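Local coordinates for glutathione S-transferase-like protein (Methylobacillus flagellatus, PDB 4GLT) that binds glutathione and is probably a glutathione transferase, at residues A[121-126]-A[182-187]; A[113-118]-A[175-180]; A[33-38]-A[218-223]. One frame throughout, in Å; residues are numbered along the deposited sequence.

Interaction 1: residues A[121-126]-A[182-187]; sequences GVTDAA and GCMLGY. With GSH (glutathione), chain E.
Met184 crosses Val122 and Thr123 at a slant, and Tyr187 reaches past Thr123 and Ala126 to the glutathione, so the two helices meet through side chains that split into an apolar half and a ligand-facing half. In the apolar half the thioether sulfur does the touching. Met184 SD sits 3.6 Å from Val122 CG1 and almost as near to Val122 CB, which places the sulfur against the flank of the valine; Val122 also packs on Leu68 of the second subunit. The methionine gets there with CG anti to the backbone N (chi1 173°) and a bend at chi3. Its CB passes Thr123 OG1 at 3.8 Å, a van der Waals contact of an aliphatic carbon; the hydroxyl itself is hydrogen-bonded to Ala119 O one turn back along its own helix.

Tyr187 also has CG anti to its backbone N (chi1 -169°), which turns the ring toward segment 121-126. Ala126 CB meets the ring at its edge, close to the ring plane, 3.9 Å from CE2, while Thr123 CG2 approaches CD2 obliquely at 4.1 Å. The hydroxyl end continues to the glutathione, and Tyr187 OH donates to the carboxylate oxygen O31 of glutathione over 2.9 Å. Arg191 NE is hydrogen-bonded to the same hydroxyl, so two partners fix where the phenol ends.

The short helical segments run nearly parallel, at 20° with axes 9.5 Å apart, and all five touching residues are buried. The small Ala126 probably helps the ring to lie close to this segment. Such neighbouring helices belong to the all-helical C-terminal domain of the glutathione transferase fold, and here their contact lines the glutathione pocket beside the glycyl carboxylate.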
loop_
_atom_site.group_PDB
_atom_site.type_symbol
_atom_site.label_atom_id
_atom_site.label_comp_id
_atom_site.label_asym_id
_atom_site.label_seq_id
_atom_site.Cartn_x
_atom_site.Cartn_y
_atom_site.Cartn_z
ATOM N N GLY A 121 -5.517 -1.548 5.329
ATOM C CA GLY A 121 -6.398 -0.403 5.152
ATOM C C GLY A 121 -7.002 0.062 6.465
ATOM O O GLY A 121 -7.087 1.258 6.738
ATOM N N VAL A 122 -7.423 -0.900 7.271
ATOM C CA VAL A 122 -7.900 -0.623 8.610
ATOM C C VAL A 122 -6.796 0.030 9.430
ATOM O O VAL A 122 -7.032 0.988 10.175
ATOM C CB VAL A 122 -8.368 -1.920 9.295
ATOM C CG1 VAL A 122 -8.678 -1.672 10.765
ATOM C CG2 VAL A 122 -9.589 -2.457 8.585
ATOM N N THR A 123 -5.581 -0.478 9.280
ATOM C CA THR A 123 -4.452 0.066 10.022
ATOM C C THR A 123 -4.239 1.511 9.568
ATOM O O THR A 123 -4.017 2.394 10.392
ATOM C CB THR A 123 -3.177 -0.792 9.814
ATOM O OG1 THR A 123 -3.482 -2.185 10.004
ATOM C CG2 THR A 123 -2.110 -0.405 10.781
ATOM N N ASP A 124 -4.344 1.763 8.262
ATOM C CA ASP A 124 -4.139 3.123 7.757
ATOM C C ASP A 124 -5.172 4.023 8.391
ATOM O O ASP A 124 -4.899 5.184 8.654
ATOM C CB ASP A 124 -4.284 3.241 6.228
ATOM C CG ASP A 124 -3.456 2.220 5.461
ATOM O OD1 ASP A 124 -2.248 2.101 5.722
ATOM O OD2 ASP A 124 -4.020 1.546 4.566
ATOM N N ALA A 125 -6.373 3.489 8.604
ATOM C CA ALA A 125 -7.472 4.305 9.106
ATOM C C ALA A 125 -7.198 4.674 10.563
ATOM O O ALA A 125 -7.360 5.830 10.964
ATOM C CB ALA A 125 -8.797 3.577 8.950
ATOM N N ALA A 126 -6.737 3.690 11.329
ATOM C CA ALA A 126 -6.345 3.884 12.723
ATOM C C ALA A 126 -5.178 4.851 12.882
ATOM O O ALA A 126 -5.186 5.707 13.761
ATOM C CB ALA A 126 -6.008 2.546 13.362
ATOM N N GLY A 182 -3.386 -10.009 12.532
ATOM C CA GLY A 182 -2.813 -9.947 13.878
ATOM C C GLY A 182 -2.167 -8.596 14.158
ATOM O O GLY A 182 -2.474 -7.925 15.145
ATOM N N CYS A 183 -1.258 -8.193 13.285
ATOM C CA CYS A 183 -0.588 -6.911 13.444
ATOM C C CYS A 183 -1.588 -5.763 13.544
ATOM O O CYS A 183 -1.393 -4.832 14.327
ATOM C CB CYS A 183 0.419 -6.702 12.310
ATOM S SG CYS A 183 1.647 -8.031 12.272
ATOM N N MET A 184 -2.657 -5.845 12.753
ATOM C CA MET A 184 -3.754 -4.873 12.779
ATOM C C MET A 184 -4.420 -4.748 14.155
ATOM O O MET A 184 -4.483 -3.652 14.729
ATOM C CB MET A 184 -4.830 -5.255 11.744
ATOM C CG MET A 184 -6.081 -4.388 11.843
ATOM S SD MET A 184 -7.539 -5.111 11.074
ATOM C CE MET A 184 -7.686 -6.643 11.985
ATOM N N LEU A 185 -4.943 -5.872 14.652
ATOM C CA LEU A 185 -5.557 -5.945 15.978
ATOM C C LEU A 185 -4.620 -5.455 17.085
ATOM O O LEU A 185 -5.015 -4.677 17.964
ATOM C CB LEU A 185 -5.972 -7.380 16.267
ATOM C CG LEU A 185 -6.963 -7.970 15.256
ATOM C CD1 LEU A 185 -6.984 -9.489 15.305
ATOM C CD2 LEU A 185 -8.357 -7.402 15.475
ATOM N N GLY A 186 -3.378 -5.923 17.045
ATOM C CA GLY A 186 -2.391 -5.518 18.030
ATOM C C GLY A 186 -2.213 -4.018 17.977
ATOM O O GLY A 186 -2.004 -3.369 18.999
ATOM N N TYR A 187 -2.310 -3.452 16.780
ATOM C CA TYR A 187 -2.205 -2.013 16.662
ATOM C C TYR A 187 -3.372 -1.345 17.376
ATOM O O TYR A 187 -3.195 -0.363 18.114
ATOM C CB TYR A 187 -2.139 -1.555 15.208
ATOM C CG TYR A 187 -1.771 -0.096 15.121
ATOM C CD1 TYR A 187 -0.540 0.347 15.592
ATOM C CD2 TYR A 187 -2.656 0.846 14.615
ATOM C CE1 TYR A 187 -0.190 1.678 15.541
ATOM C CE2 TYR A 187 -2.309 2.193 14.561
ATOM C CZ TYR A 187 -1.070 2.594 15.027
ATOM O OH TYR A 187 -0.691 3.919 14.998
HETATM N N1 GSH E . 2.704 1.547 3.404
HETATM C CA1 GSH E . 3.856 1.435 4.326
HETATM C C1 GSH E . 3.972 -0.032 4.604
HETATM O O11 GSH E . 5.060 -0.518 4.958
HETATM O O12 GSH E . 2.949 -0.731 4.442
HETATM C CB1 GSH E . 3.604 2.290 5.582
HETATM C CG1 GSH E . 4.786 2.287 6.561
HETATM C CD1 GSH E . 4.476 3.128 7.798
HETATM O OE1 GSH E . 3.460 3.806 7.848
HETATM N N2 GSH E . 5.368 3.077 8.796
HETATM C CA2 GSH E . 5.359 3.886 10.019
HETATM C C2 GSH E . 4.263 3.527 10.991
HETATM O O2 GSH E . 3.909 2.365 11.134
HETATM C CB2 GSH E . 5.334 5.371 9.678
HETATM S SG2 GSH E . 6.881 5.895 8.905
HETATM N N3 GSH E . 3.723 4.523 11.687
HETATM C CA3 GSH E . 2.601 4.326 12.592
HETATM C C3 GSH E . 3.025 4.025 14.015
HETATM O O31 GSH E . 2.216 4.264 14.940
HETATM O O32 GSH E . 4.160 3.536 14.221
#

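Interaction 2: residues A[113-118]-A[175-180]; sequences RRWEAL and SLADIA
Leu176 and Glu116 both carry CG anti to the backbone N (chi1 -178° and 179°), and these torsions bring the leucine methyl CD2 against the carboxylate. Leu176 CD2 lies 3.5 Å from Glu116 OE1 and nearly as close to Glu116 CD. Arg113 starts with its CB directed away from 175-180, but bends at chi2 and chi3 until its guanidinium comes back beside the glutamate. Leu176 CD2 then covers one face of that guanidinium, 3.7 Å from Arg113 NH2. Glu116 CD stands at the guanidinium edge, in its plane, and OE1 forms the salt bridge; the modelled 2.4 Å between Arg113 NH2 and Glu116 OE1 is very short, so its exact length is doubtful. The other oxygen, OE2, pairs with Lys36, so this buried carboxylate has a cation at each oxygen.

Farther along, the contact is made by small groups. Trp115 CB and Ala177 CB meet at 3.7 Å, with the indole leading off toward helix 142-162, and Ala180 CB rests on Glu116 CG at 4.1 Å.

Ser175 and Asp178 form a capping box at the start of the second helix: Ser175 N donates to the anti lone pair of Asp178 OD2 at 2.9 Å, while a weak capping bond runs from Ala177 N to Ser175 OG.

The pieces 113-118 and 176-180 of helices 106-133 and 176-191 run 11° apart, with axes 8.2 Å apart at closest approach. Leu176 also touches Val89 of helix 85-93 and Val40 of helix 32-44, while Arg114 NE makes a weak hydrogen bond to Tyr83 OH of the second subunit, on which Leu118 packs.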
loop_
_atom_site.group_PDB
_atom_site.type_symbol
_atom_site.label_atom_id
_atom_site.label_comp_id
_atom_site.label_asym_id
_atom_site.label_seq_id
_atom_site.Cartn_x
_atom_site.Cartn_y
_atom_site.Cartn_z
ATOM N N ARG A 113 -3.914 -11.577 -0.704
ATOM C CA ARG A 113 -3.546 -10.165 -0.797
ATOM C C ARG A 113 -4.746 -9.230 -0.550
ATOM O O ARG A 113 -4.569 -8.090 -0.124
ATOM C CB ARG A 113 -2.864 -9.891 -2.140
ATOM C CG ARG A 113 -1.911 -11.008 -2.545
ATOM C CD ARG A 113 -0.443 -10.597 -2.492
ATOM N NE ARG A 113 -0.111 -9.670 -1.411
ATOM C CZ ARG A 113 1.096 -9.121 -1.254
ATOM N NH1 ARG A 113 2.077 -9.407 -2.098
ATOM N NH2 ARG A 113 1.333 -8.292 -0.254
ATOM N N ARG A 114 -5.962 -9.720 -0.788
ATOM C CA ARG A 114 -7.170 -8.932 -0.521
ATOM C C ARG A 114 -7.393 -8.753 0.983
ATOM O O ARG A 114 -7.520 -7.612 1.485
ATOM C CB ARG A 114 -8.385 -9.561 -1.198
ATOM C CG ARG A 114 -9.549 -8.605 -1.407
ATOM C CD ARG A 114 -10.773 -9.055 -0.632
ATOM N NE ARG A 114 -10.778 -8.571 0.739
ATOM C CZ ARG A 114 -11.019 -9.329 1.801
ATOM N NH1 ARG A 114 -11.269 -10.622 1.662
ATOM N NH2 ARG A 114 -11.002 -8.785 3.006
ATOM N N TRP A 115 -7.402 -9.874 1.705
ATOM C CA TRP A 115 -7.396 -9.832 3.170
ATOM C C TRP A 115 -6.370 -8.817 3.672
ATOM O O TRP A 115 -6.705 -7.914 4.456
ATOM C CB TRP A 115 -7.042 -11.189 3.763
ATOM C CG TRP A 115 -8.197 -12.110 3.999
ATOM C CD1 TRP A 115 -8.616 -13.105 3.177
ATOM C CD2 TRP A 115 -9.062 -12.144 5.147
ATOM N NE1 TRP A 115 -9.699 -13.760 3.731
ATOM C CE2 TRP A 115 -9.984 -13.197 4.944
ATOM C CE3 TRP A 115 -9.135 -11.402 6.328
ATOM C CZ2 TRP A 115 -10.974 -13.514 5.874
ATOM C CZ3 TRP A 115 -10.122 -11.714 7.245
ATOM C CH2 TRP A 115 -11.026 -12.760 7.016
ATOM N N GLU A 116 -5.121 -8.974 3.222
ATOM C CA GLU A 116 -4.004 -8.118 3.671
ATOM C C GLU A 116 -4.237 -6.623 3.434
ATOM O O GLU A 116 -3.820 -5.784 4.241
ATOM C CB GLU A 116 -2.695 -8.532 2.987
ATOM C CG GLU A 116 -1.488 -7.682 3.376
ATOM C CD GLU A 116 -0.350 -7.744 2.363
ATOM O OE1 GLU A 116 -0.582 -8.247 1.242
ATOM O OE2 GLU A 116 0.778 -7.285 2.680
ATOM N N ALA A 117 -4.846 -6.298 2.294
ATOM C CA ALA A 117 -5.183 -4.914 1.955
ATOM C C ALA A 117 -6.276 -4.403 2.884
ATOM O O ALA A 117 -6.255 -3.246 3.304
ATOM C CB ALA A 117 -5.612 -4.804 0.492
ATOM N N LEU A 118 -7.215 -5.275 3.234
ATOM C CA LEU A 118 -8.276 -4.892 4.152
ATOM C C LEU A 118 -7.663 -4.558 5.505
ATOM O O LEU A 118 -7.947 -3.515 6.094
ATOM C CB LEU A 118 -9.311 -6.006 4.305
ATOM C CG LEU A 118 -10.476 -5.649 5.229
ATOM C CD1 LEU A 118 -11.031 -4.285 4.859
ATOM C CD2 LEU A 118 -11.558 -6.718 5.160
ATOM N N SER A 175 -1.430 -17.873 6.581
ATOM C CA SER A 175 -0.823 -17.101 5.519
ATOM C C SER A 175 -0.551 -15.670 5.950
ATOM O O SER A 175 -0.846 -15.269 7.081
ATOM C CB SER A 175 -1.730 -17.106 4.287
ATOM O OG SER A 175 -2.995 -16.555 4.601
ATOM N N LEU A 176 0.033 -14.915 5.028
ATOM C CA LEU A 176 0.195 -13.489 5.179
ATOM C C LEU A 176 -1.103 -12.871 5.708
ATOM O O LEU A 176 -1.072 -11.953 6.520
ATOM C CB LEU A 176 0.575 -12.890 3.826
ATOM C CG LEU A 176 0.851 -11.398 3.747
ATOM C CD1 LEU A 176 1.952 -11.013 4.727
ATOM C CD2 LEU A 176 1.213 -11.001 2.315
ATOM N N ALA A 177 -2.249 -13.384 5.258
ATOM C CA ALA A 177 -3.531 -12.841 5.702
ATOM C C ALA A 177 -3.579 -12.770 7.231
ATOM O O ALA A 177 -3.675 -11.693 7.828
ATOM C CB ALA A 177 -4.675 -13.689 5.173
ATOM N N ASP A 178 -3.496 -13.934 7.861
ATOM C CA ASP A 178 -3.510 -14.027 9.314
ATOM C C ASP A 178 -2.504 -13.097 9.984
ATOM O O ASP A 178 -2.837 -12.381 10.931
ATOM C CB ASP A 178 -3.277 -15.472 9.683
ATOM C CG ASP A 178 -4.240 -16.376 8.949
ATOM O OD1 ASP A 178 -5.432 -16.365 9.320
ATOM O OD2 ASP A 178 -3.826 -17.036 7.972
ATOM N N ILE A 179 -1.280 -13.090 9.484
ATOM C CA ILE A 179 -0.282 -12.215 10.060
ATOM C C ILE A 179 -0.774 -10.777 10.029
ATOM O O ILE A 179 -0.637 -10.037 11.006
ATOM C CB ILE A 179 1.054 -12.317 9.315
ATOM C CG1 ILE A 179 1.626 -13.731 9.457
ATOM C CG2 ILE A 179 2.027 -11.277 9.842
ATOM C CD1 ILE A 179 2.994 -13.903 8.835
ATOM N N ALA A 180 -1.363 -10.386 8.907
ATOM C CA ALA A 180 -1.749 -9.001 8.721
ATOM C C ALA A 180 -2.874 -8.630 9.668
ATOM O O ALA A 180 -2.899 -7.533 10.229
ATOM C CB ALA A 180 -2.147 -8.743 7.284
#

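Interaction 3: residues A[33-38]-A[218-223]; sequences YARKVR and KDTAPV. With GSH (glutathione), chain E.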
loop_
_atom_site.group_PDB
_atom_site.type_symbol
_atom_site.label_atom_id
_atom_site.label_comp_id
_atom_site.label_asym_id
_atom_site.label_seq_id
_atom_site.Cartn_x
_atom_site.Cartn_y
_atom_site.Cartn_z
ATOM N N TYR A 33 3.131 -2.163 10.441
ATOM C CA TYR A 33 3.628 -2.574 9.130
ATOM C C TYR A 33 4.996 -3.218 9.270
ATOM O O TYR A 33 5.313 -4.163 8.566
ATOM C CB TYR A 33 3.745 -1.366 8.205
ATOM C CG TYR A 33 2.514 -0.509 8.193
ATOM C CD1 TYR A 33 1.384 -0.910 7.499
ATOM C CD2 TYR A 33 2.476 0.698 8.886
ATOM C CE1 TYR A 33 0.251 -0.128 7.474
ATOM C CE2 TYR A 33 1.348 1.486 8.870
ATOM C CZ TYR A 33 0.236 1.064 8.163
ATOM O OH TYR A 33 -0.902 1.835 8.148
ATOM N N ALA A 34 5.806 -2.676 10.176
ATOM C CA ALA A 34 7.103 -3.246 10.478
ATOM C C ALA A 34 6.895 -4.608 11.124
ATOM O O ALA A 34 7.586 -5.569 10.803
ATOM C CB ALA A 34 7.890 -2.330 11.399
ATOM N N ARG A 35 5.923 -4.681 12.024
ATOM C CA ARG A 35 5.645 -5.904 12.749
ATOM C C ARG A 35 5.241 -7.030 11.798
ATOM O O ARG A 35 5.651 -8.176 11.977
ATOM C CB ARG A 35 4.559 -5.671 13.808
ATOM C CG ARG A 35 4.359 -6.860 14.731
ATOM C CD ARG A 35 3.202 -6.670 15.698
ATOM N NE ARG A 35 3.156 -7.756 16.676
ATOM C CZ ARG A 35 2.235 -7.877 17.626
ATOM N NH1 ARG A 35 1.267 -6.983 17.738
ATOM N NH2 ARG A 35 2.296 -8.891 18.468
ATOM N N LYS A 36 4.420 -6.702 10.805
ATOM C CA LYS A 36 4.002 -7.677 9.802
ATOM C C LYS A 36 5.254 -8.249 9.125
ATOM O O LYS A 36 5.364 -9.465 8.919
ATOM C CB LYS A 36 3.047 -7.025 8.778
ATOM C CG LYS A 36 2.545 -7.952 7.669
ATOM C CD LYS A 36 1.729 -7.203 6.608
ATOM C CE LYS A 36 2.427 -5.907 6.200
ATOM N NZ LYS A 36 1.937 -5.354 4.904
ATOM N N VAL A 37 6.203 -7.369 8.796
ATOM C CA VAL A 37 7.476 -7.789 8.203
ATOM C C VAL A 37 8.301 -8.650 9.168
ATOM O O VAL A 37 8.807 -9.703 8.797
ATOM C CB VAL A 37 8.321 -6.577 7.742
ATOM C CG1 VAL A 37 9.613 -7.043 7.104
ATOM C CG2 VAL A 37 7.540 -5.732 6.753
ATOM N N ARG A 38 8.448 -8.205 10.413
ATOM C CA ARG A 38 9.229 -8.981 11.370
ATOM C C ARG A 38 8.621 -10.367 11.537
ATOM O O ARG A 38 9.341 -11.365 11.569
ATOM C CB ARG A 38 9.319 -8.274 12.716
ATOM C CG ARG A 38 9.998 -6.916 12.645
ATOM C CD ARG A 38 9.508 -6.019 13.768
ATOM N NE ARG A 38 10.173 -6.290 15.039
ATOM C CZ ARG A 38 9.669 -5.961 16.226
ATOM N NH1 ARG A 38 8.487 -5.365 16.301
ATOM N NH2 ARG A 38 10.337 -6.232 17.339
ATOM N N LYS A 218 3.873 -13.134 19.166
ATOM C CA LYS A 218 3.997 -12.634 20.530
ATOM C C LYS A 218 5.337 -11.956 20.791
ATOM O O LYS A 218 5.423 -11.024 21.587
ATOM C CB LYS A 218 3.775 -13.756 21.548
ATOM C CG LYS A 218 3.581 -13.239 22.964
ATOM C CD LYS A 218 3.496 -14.356 23.989
ATOM C CE LYS A 218 3.488 -13.783 25.399
ATOM N NZ LYS A 218 3.512 -14.841 26.447
ATOM N N ASP A 219 6.382 -12.430 20.119
ATOM C CA ASP A 219 7.722 -11.898 20.318
ATOM C C ASP A 219 7.908 -10.509 19.728
ATOM O O ASP A 219 8.970 -9.909 19.876
ATOM C CB ASP A 219 8.758 -12.830 19.695
ATOM C CG ASP A 219 9.194 -13.931 20.635
ATOM O OD1 ASP A 219 8.676 -13.993 21.772
ATOM O OD2 ASP A 219 10.064 -14.733 20.232
ATOM N N THR A 220 6.886 -10.001 19.050
ATOM C CA THR A 220 7.026 -8.731 18.342
ATOM C C THR A 220 5.981 -7.687 18.746
ATOM O O THR A 220 5.809 -6.683 18.059
ATOM C CB THR A 220 6.971 -8.937 16.816
ATOM O OG1 THR A 220 5.742 -9.583 16.467
ATOM C CG2 THR A 220 8.151 -9.793 16.341
ATOM N N ALA A 221 5.293 -7.918 19.860
ATOM C CA ALA A 221 4.280 -6.977 20.339
ATOM C C ALA A 221 4.831 -5.559 20.477
ATOM O O ALA A 221 5.935 -5.349 20.982
ATOM C CB ALA A 221 3.693 -7.446 21.663
ATOM N N PRO A 222 4.053 -4.569 20.028
ATOM C CA PRO A 222 4.515 -3.200 20.181
ATOM C C PRO A 222 4.709 -2.867 21.653
ATOM O O PRO A 222 4.149 -3.539 22.521
ATOM C CB PRO A 222 3.385 -2.369 19.556
ATOM C CG PRO A 222 2.192 -3.265 19.572
ATOM C CD PRO A 222 2.733 -4.651 19.382
ATOM N N VAL A 223 5.525 -1.855 21.903
ATOM C CA VAL A 223 6.090 -1.576 23.207
ATOM C C VAL A 223 6.537 -0.127 23.323
ATOM O O VAL A 223 6.504 0.604 22.348
ATOM C CB VAL A 223 7.304 -2.466 23.460
ATOM C CG1 VAL A 223 8.258 -1.766 24.405
ATOM C CG2 VAL A 223 6.857 -3.805 24.021
HETATM N N1 GSH E . 2.704 1.547 3.404
HETATM C CA1 GSH E . 3.856 1.435 4.326
HETATM C C1 GSH E . 3.972 -0.032 4.604
HETATM O O11 GSH E . 5.060 -0.518 4.958
HETATM O O12 GSH E . 2.949 -0.731 4.442
HETATM C CB1 GSH E . 3.604 2.290 5.582
HETATM C CG1 GSH E . 4.786 2.287 6.561
HETATM C CD1 GSH E . 4.476 3.128 7.798
HETATM O OE1 GSH E . 3.460 3.806 7.848
HETATM N N2 GSH E . 5.368 3.077 8.796
HETATM C CA2 GSH E . 5.359 3.886 10.019
HETATM C C2 GSH E . 4.263 3.527 10.991
HETATM O O2 GSH E . 3.909 2.365 11.134
HETATM C CB2 GSH E . 5.334 5.371 9.678
HETATM S SG2 GSH E . 6.881 5.895 8.905
HETATM N N3 GSH E . 3.723 4.523 11.687
HETATM C CA3 GSH E . 2.601 4.326 12.592
HETATM C C3 GSH E . 3.025 4.025 14.015
HETATM O O31 GSH E . 2.216 4.264 14.940
HETATM O O32 GSH E . 4.160 3.536 14.221
#
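Arg35 and Thr220 supply the polar part of this contact. Arg35 NE donates to Thr220 OG1 over 3.2 Å at an N-H...acceptor angle of 166°, and the oxygen lies only 6° out of the guanidinium plane, so the bond is both straight and edge-on. The extended arginine chain, with CG anti to the backbone N (chi1 -172°), carries the group across to the turn. Two further bonds tie the pair to the end of helix 215-218: Phe217 O accepts from Arg35 NH2 and is also bonded to Thr220 OG1, and the Phe217 ring makes a cation-pi contact with the arginine.

Packing over flat groups is the second kind. The type I turn of Lys218 to Ala221 leads the chain over the Arg35 guanidinium, placing Ala221 CA on its face 3.3 Å from NH2 and Pro222 CD 3.2 Å from NH1. Arg38, bent at chi3, lays its own guanidinium face against Thr220 CB, with Arg38 NH1 3.9 Å from that atom.

In the fold, this joins the first helix of the thioredoxin-like N-terminal domain of a glutathione transferase to the C-terminal tail, which returns from the helical domain. An alanine in place of Arg35 removes the guanidinium, which would probably leave Thr220 OG1 without its NE donor and Phe217 O with one donor fewer, and open a gap under Ala221 and Pro222.

Ligand contacts, made by Tyr33, are the third kind. Tyr33 takes glutathione CB1 over one ring face, and its CD2 comes within 3.1 Å of glutathione O2.

Overall arrangement
Interactions 1 and 2 are successive contacts of the same helix pair, 106-133 with 176-191, their centres 11 Å apart, and both reach the second subunit. Interaction 3 closes the chain around them in sequence and adds helix 32-44. Lys36 links it to interaction 2, its NZ lying 3.2 Å from Glu116 OE2, while Tyr33 OH meets Asp124 OD1 of interaction 1 in a weak hydrogen bond at 2.8 Å. Interactions 1 and 3 both touch glutathione, through Tyr187 and Tyr33. Interaction 2 stands back from it, the Glu116 side chain being about 7 Å from a bound glutathione and about 5 Å from the side chain of the glutathione-binding Ser85.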